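Long-range contact in polymerase X (Deinococcus radiodurans, PDB 2W9M), which probably extends DNA chains from deoxyribonucleoside triphosphates as a family X repair polymerase and carries a zinc-binding PHP domain: residues D434-H448 with Y468-N482. Sequence-based numbering, arbitrary orientation.
Sequences DAARQTERLIRAVSH and YALDLDAVLGACEAN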
loop_
_atom_site.group_PDB
_atom_site.type_symbol
_atom_site.label_atom_id
_atom_site.label_comp_id
_atom_site.label_asym_id
_atom_site.label_seq_id
_atom_site.Cartn_x
_atom_site.Cartn_y
_atom_site.Cartn_z
ATOM N N ASP A 434 -21.480 -5.783 -12.093
ATOM C CA ASP A 434 -22.412 -5.890 -10.974
ATOM C C ASP A 434 -21.884 -6.873 -9.930
ATOM O O ASP A 434 -21.086 -7.753 -10.252
ATOM C CB ASP A 434 -23.806 -6.310 -11.453
ATOM C CG ASP A 434 -23.761 -7.415 -12.493
ATOM O OD1 ASP A 434 -24.332 -8.498 -12.233
ATOM O OD2 ASP A 434 -23.153 -7.202 -13.567
ATOM N N ALA A 435 -22.334 -6.718 -8.687
ATOM C CA ALA A 435 -21.830 -7.527 -7.582
ATOM C C ALA A 435 -21.820 -9.029 -7.873
ATOM O O ALA A 435 -20.815 -9.703 -7.650
ATOM C CB ALA A 435 -22.612 -7.235 -6.312
ATOM N N ALA A 436 -22.937 -9.553 -8.369
ATOM C CA ALA A 436 -23.073 -10.994 -8.585
ATOM C C ALA A 436 -22.139 -11.530 -9.675
ATOM O O ALA A 436 -21.630 -12.648 -9.574
ATOM C CB ALA A 436 -24.520 -11.353 -8.892
ATOM N N ARG A 437 -21.920 -10.734 -10.716
ATOM C CA ARG A 437 -20.977 -11.112 -11.764
ATOM C C ARG A 437 -19.532 -11.061 -11.268
ATOM O O ARG A 437 -18.713 -11.912 -11.617
ATOM C CB ARG A 437 -21.159 -10.223 -12.996
ATOM C CG ARG A 437 -21.887 -10.906 -14.145
ATOM C CD ARG A 437 -20.892 -11.524 -15.121
ATOM N NE ARG A 437 -20.671 -10.670 -16.287
ATOM C CZ ARG A 437 -19.532 -10.614 -16.974
ATOM N NH1 ARG A 437 -18.494 -11.350 -16.598
ATOM N NH2 ARG A 437 -19.427 -9.810 -18.028
ATOM N N GLN A 438 -19.231 -10.060 -10.447
ATOM C CA GLN A 438 -17.887 -9.866 -9.921
ATOM C C GLN A 438 -17.518 -10.978 -8.944
ATOM O O GLN A 438 -16.396 -11.488 -8.959
ATOM C CB GLN A 438 -17.783 -8.506 -9.227
ATOM C CG GLN A 438 -16.357 -8.080 -8.913
ATOM C CD GLN A 438 -15.640 -7.516 -10.122
ATOM O OE1 GLN A 438 -14.865 -8.210 -10.777
ATOM N NE2 GLN A 438 -15.904 -6.251 -10.432
ATOM N N THR A 439 -18.466 -11.344 -8.088
ATOM C CA THR A 439 -18.260 -12.420 -7.130
ATOM C C THR A 439 -17.986 -13.750 -7.833
ATOM O O THR A 439 -17.054 -14.472 -7.470
ATOM C CB THR A 439 -19.475 -12.578 -6.197
ATOM O OG1 THR A 439 -19.634 -11.385 -5.420
ATOM C CG2 THR A 439 -19.283 -13.763 -5.261
ATOM N N GLU A 440 -18.802 -14.071 -8.834
ATOM C CA GLU A 440 -18.630 -15.303 -9.599
ATOM C C GLU A 440 -17.258 -15.327 -10.268
ATOM O O GLU A 440 -16.604 -16.365 -10.334
ATOM C CB GLU A 440 -19.734 -15.434 -10.653
ATOM C CG GLU A 440 -19.693 -16.729 -11.451
ATOM C CD GLU A 440 -20.764 -16.786 -12.531
ATOM O OE1 GLU A 440 -20.446 -17.217 -13.662
ATOM O OE2 GLU A 440 -21.921 -16.395 -12.253
ATOM N N ARG A 441 -16.833 -14.165 -10.752
ATOM C CA ARG A 441 -15.540 -14.007 -11.405
ATOM C C ARG A 441 -14.387 -14.411 -10.488
ATOM O O ARG A 441 -13.522 -15.198 -10.870
ATOM C CB ARG A 441 -15.373 -12.551 -11.847
ATOM C CG ARG A 441 -13.986 -12.162 -12.328
ATOM C CD ARG A 441 -13.904 -10.645 -12.461
ATOM N NE ARG A 441 -12.856 -10.195 -13.373
ATOM C CZ ARG A 441 -12.536 -8.917 -13.555
ATOM N NH1 ARG A 441 -13.180 -7.975 -12.883
ATOM N NH2 ARG A 441 -11.576 -8.578 -14.405
ATOM N N LEU A 442 -14.386 -13.876 -9.273
ATOM C CA LEU A 442 -13.301 -14.126 -8.331
ATOM C C LEU A 442 -13.344 -15.529 -7.721
ATOM O O LEU A 442 -12.296 -16.133 -7.476
ATOM C CB LEU A 442 -13.279 -13.043 -7.244
ATOM C CG LEU A 442 -12.541 -11.772 -7.680
ATOM C CD1 LEU A 442 -13.235 -10.521 -7.205
ATOM C CD2 LEU A 442 -11.102 -11.807 -7.198
ATOM N N ILE A 443 -14.547 -16.046 -7.482
ATOM C CA ILE A 443 -14.698 -17.417 -7.001
ATOM C C ILE A 443 -14.100 -18.388 -8.011
ATOM O O ILE A 443 -13.412 -19.343 -7.642
ATOM C CB ILE A 443 -16.168 -17.786 -6.776
ATOM C CG1 ILE A 443 -16.721 -17.059 -5.556
ATOM C CG2 ILE A 443 -16.313 -19.280 -6.578
ATOM C CD1 ILE A 443 -18.180 -17.325 -5.312
ATOM N N ARG A 444 -14.368 -18.128 -9.287
ATOM C CA ARG A 444 -13.837 -18.932 -10.379
ATOM C C ARG A 444 -12.309 -18.902 -10.408
ATOM O O ARG A 444 -11.663 -19.936 -10.580
ATOM C CB ARG A 444 -14.400 -18.428 -11.710
ATOM C CG ARG A 444 -13.662 -18.915 -12.951
ATOM C CD ARG A 444 -14.456 -19.974 -13.690
ATOM N NE ARG A 444 -14.582 -19.643 -15.107
ATOM C CZ ARG A 444 -13.884 -20.220 -16.080
ATOM N NH1 ARG A 444 -13.009 -21.176 -15.796
ATOM N NH2 ARG A 444 -14.069 -19.842 -17.339
ATOM N N ALA A 445 -11.734 -17.718 -10.226
ATOM C CA ALA A 445 -10.283 -17.555 -10.289
ATOM C C ALA A 445 -9.550 -18.181 -9.104
ATOM O O ALA A 445 -8.498 -18.790 -9.285
ATOM C CB ALA A 445 -9.921 -16.086 -10.417
ATOM N N VAL A 446 -10.091 -18.031 -7.898
ATOM C CA VAL A 446 -9.444 -18.589 -6.711
ATOM C C VAL A 446 -9.695 -20.088 -6.582
ATOM O O VAL A 446 -9.147 -20.740 -5.697
ATOM C CB VAL A 446 -9.888 -17.878 -5.408
ATOM C CG1 VAL A 446 -9.472 -16.410 -5.424
ATOM C CG2 VAL A 446 -11.388 -18.012 -5.209
ATOM N N SER A 447 -10.520 -20.630 -7.472
ATOM C CA SER A 447 -10.813 -22.062 -7.478
ATOM C C SER A 447 -9.916 -22.825 -8.453
ATOM O O SER A 447 -10.000 -24.050 -8.557
ATOM C CB SER A 447 -12.283 -22.308 -7.831
ATOM O OG SER A 447 -13.150 -21.918 -6.777
ATOM N N HIS A 448 -9.067 -22.096 -9.171
ATOM C CA HIS A 448 -8.175 -22.700 -10.158
ATOM C C HIS A 448 -7.200 -23.637 -9.449
ATOM O O HIS A 448 -6.790 -23.373 -8.324
ATOM C CB HIS A 448 -7.426 -21.601 -10.918
ATOM C CG HIS A 448 -6.704 -22.079 -12.141
ATOM N ND1 HIS A 448 -5.516 -22.779 -12.082
ATOM C CD2 HIS A 448 -6.983 -21.926 -13.457
ATOM C CE1 HIS A 448 -5.107 -23.051 -13.308
ATOM N NE2 HIS A 448 -5.979 -22.543 -14.161
ATOM N N TYR A 468 -14.205 -2.520 -5.869
ATOM C CA TYR A 468 -15.375 -2.913 -6.644
ATOM C C TYR A 468 -16.397 -3.601 -5.752
ATOM O O TYR A 468 -16.058 -4.135 -4.693
ATOM C CB TYR A 468 -14.997 -3.811 -7.832
ATOM C CG TYR A 468 -13.825 -4.737 -7.582
ATOM C CD1 TYR A 468 -12.601 -4.521 -8.205
ATOM C CD2 TYR A 468 -13.943 -5.826 -6.724
ATOM C CE1 TYR A 468 -11.526 -5.363 -7.978
ATOM C CE2 TYR A 468 -12.874 -6.673 -6.494
ATOM C CZ TYR A 468 -11.669 -6.436 -7.123
ATOM O OH TYR A 468 -10.606 -7.278 -6.888
ATOM N N ALA A 469 -17.653 -3.576 -6.186
ATOM C CA ALA A 469 -18.739 -4.212 -5.455
ATOM C C ALA A 469 -18.686 -5.729 -5.610
ATOM O O ALA A 469 -18.807 -6.252 -6.720
ATOM C CB ALA A 469 -20.080 -3.671 -5.940
ATOM N N LEU A 470 -18.499 -6.428 -4.496
ATOM C CA LEU A 470 -18.511 -7.889 -4.500
ATOM C C LEU A 470 -18.904 -8.424 -3.127
ATOM O O LEU A 470 -18.989 -7.669 -2.155
ATOM C CB LEU A 470 -17.147 -8.460 -4.920
ATOM C CG LEU A 470 -16.082 -8.642 -3.831
ATOM C CD1 LEU A 470 -14.855 -9.344 -4.386
ATOM C CD2 LEU A 470 -15.703 -7.305 -3.205
ATOM N N ASP A 471 -19.148 -9.728 -3.060
ATOM C CA ASP A 471 -19.473 -10.393 -1.806
ATOM C C ASP A 471 -18.227 -11.061 -1.237
ATOM O O ASP A 471 -17.964 -12.234 -1.499
ATOM C CB ASP A 471 -20.568 -11.434 -2.029
ATOM C CG ASP A 471 -20.907 -12.200 -0.768
ATOM O OD1 ASP A 471 -20.553 -11.726 0.337
ATOM O OD2 ASP A 471 -21.532 -13.275 -0.882
ATOM N N LEU A 472 -17.467 -10.308 -0.448
ATOM C CA LEU A 472 -16.163 -10.765 0.013
ATOM C C LEU A 472 -16.227 -12.128 0.703
ATOM O O LEU A 472 -15.383 -12.992 0.460
ATOM C CB LEU A 472 -15.528 -9.730 0.939
ATOM C CG LEU A 472 -14.067 -9.348 0.690
ATOM C CD1 LEU A 472 -13.376 -9.071 2.016
ATOM C CD2 LEU A 472 -13.310 -10.413 -0.084
ATOM N N ASP A 473 -17.229 -12.325 1.553
ATOM C CA ASP A 473 -17.355 -13.572 2.313
ATOM C C ASP A 473 -17.490 -14.803 1.418
ATOM O O ASP A 473 -16.920 -15.856 1.710
ATOM C CB ASP A 473 -18.522 -13.500 3.303
ATOM C CG ASP A 473 -18.158 -12.761 4.584
ATOM O OD1 ASP A 473 -18.984 -12.744 5.526
ATOM O OD2 ASP A 473 -17.040 -12.202 4.652
ATOM N N ALA A 474 -18.250 -14.673 0.335
ATOM C CA ALA A 474 -18.367 -15.752 -0.638
ATOM C C ALA A 474 -17.007 -16.059 -1.260
ATOM O O ALA A 474 -16.611 -17.224 -1.369
ATOM C CB ALA A 474 -19.371 -15.386 -1.717
ATOM N N VAL A 475 -16.293 -15.009 -1.664
ATOM C CA VAL A 475 -14.988 -15.174 -2.300
ATOM C C VAL A 475 -13.982 -15.808 -1.345
ATOM O O VAL A 475 -13.282 -16.753 -1.711
ATOM C CB VAL A 475 -14.420 -13.840 -2.818
ATOM C CG1 VAL A 475 -13.031 -14.052 -3.393
ATOM C CG2 VAL A 475 -15.341 -13.245 -3.867
ATOM N N LEU A 476 -13.920 -15.290 -0.122
ATOM C CA LEU A 476 -13.017 -15.824 0.891
ATOM C C LEU A 476 -13.334 -17.284 1.204
ATOM O O LEU A 476 -12.431 -18.087 1.437
ATOM C CB LEU A 476 -13.064 -14.976 2.165
ATOM C CG LEU A 476 -12.497 -13.563 2.054
ATOM C CD1 LEU A 476 -12.415 -12.900 3.422
ATOM C CD2 LEU A 476 -11.128 -13.593 1.400
ATOM N N GLY A 477 -14.618 -17.623 1.207
ATOM C CA GLY A 477 -15.040 -18.999 1.398
ATOM C C GLY A 477 -14.470 -19.884 0.306
ATOM O O GLY A 477 -14.000 -20.992 0.569
ATOM N N ALA A 478 -14.502 -19.383 -0.926
ATOM C CA ALA A 478 -13.941 -20.106 -2.060
ATOM C C ALA A 478 -12.429 -20.282 -1.914
ATOM O O ALA A 478 -11.867 -21.282 -2.363
ATOM C CB ALA A 478 -14.279 -19.406 -3.352
ATOM N N CYS A 479 -11.774 -19.315 -1.279
ATOM C CA CYS A 479 -10.339 -19.417 -1.015
ATOM C C CYS A 479 -10.073 -20.534 -0.020
ATOM O O CYS A 479 -9.167 -21.348 -0.207
ATOM C CB CYS A 479 -9.784 -18.100 -0.460
ATOM S SG CYS A 479 -9.647 -16.767 -1.665
ATOM N N GLU A 480 -10.870 -20.559 1.044
ATOM C CA GLU A 480 -10.730 -21.566 2.086
ATOM C C GLU A 480 -10.908 -22.965 1.506
ATOM O O GLU A 480 -10.153 -23.881 1.830
ATOM C CB GLU A 480 -11.753 -21.324 3.196
ATOM C CG GLU A 480 -11.678 -22.326 4.336
ATOM C CD GLU A 480 -12.809 -22.160 5.336
ATOM O OE1 GLU A 480 -13.884 -21.660 4.942
ATOM O OE2 GLU A 480 -12.621 -22.532 6.516
ATOM N N ALA A 481 -11.903 -23.113 0.636
ATOM C CA ALA A 481 -12.243 -24.404 0.047
ATOM C C ALA A 481 -11.164 -24.908 -0.905
ATOM O O ALA A 481 -11.035 -26.111 -1.129
ATOM C CB ALA A 481 -13.586 -24.325 -0.677
ATOM N N ASN A 482 -10.392 -23.987 -1.470
ATOM C CA ASN A 482 -9.331 -24.369 -2.390
ATOM C C ASN A 482 -7.946 -24.225 -1.771
ATOM O O ASN A 482 -6.936 -24.476 -2.419
ATOM C CB ASN A 482 -9.416 -23.558 -3.681
ATOM C CG ASN A 482 -8.759 -24.263 -4.852
ATOM O OD1 ASN A 482 -8.892 -25.476 -5.009
ATOM N ND2 ASN A 482 -8.051 -23.504 -5.685
HETATM O O HOH W 1 -17.844 -4.801 -8.942
#
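Val446 and Ile443 grip the methyl of Ala478 from two neighbouring turns: CB of Ala478 lies 3.7 Å from CG2 of Val446, while CG2 of Ile443 also packs on it. The other branch of Val446, CG1, meets SG of Cys479, and both side chains also rest on Leu454 of strand 453-454. One turn back, CB of Leu442 sits against the fork of Val475, 4.0 Å from both CG1 and CG2. CD1 of Leu442 then reaches CD1 of Leu470 at 3.5 Å and approaches the ring of Tyr468 obliquely. The axes of the short helical segments run in the same direction, 12° apart, and approach to 8.7 Å, which Ala474 and Ala478 probably help allow.

Toward the N-terminal ends the contact turns polar. The amide of Gln438 covers one face of the Tyr468 ring, its plane 33° from the ring's; CG anti to the backbone N (chi1 -167°) and a bend at chi2 bring it there. Thr439 OG1 links two backbones, donating to Ala435 O and accepting a nearly straight bond from Asp471 N (2.9 Å). At the C-terminal ends, Asn482 ND2 bonds Val446 O at 3.0 Å and His448 O at 2.9 Å. With an alanine here, both carbonyls would probably lose this donor, and the turn after helix 435-446 its tie to the neighbouring helix.

The side chain of Tyr468 lies about 5 Å from that of the zinc ligand His456. The parallel helices follow strands 422-426 and 453-454 of the parallel sheet, consistent with adjacent βα units of a PHP domain.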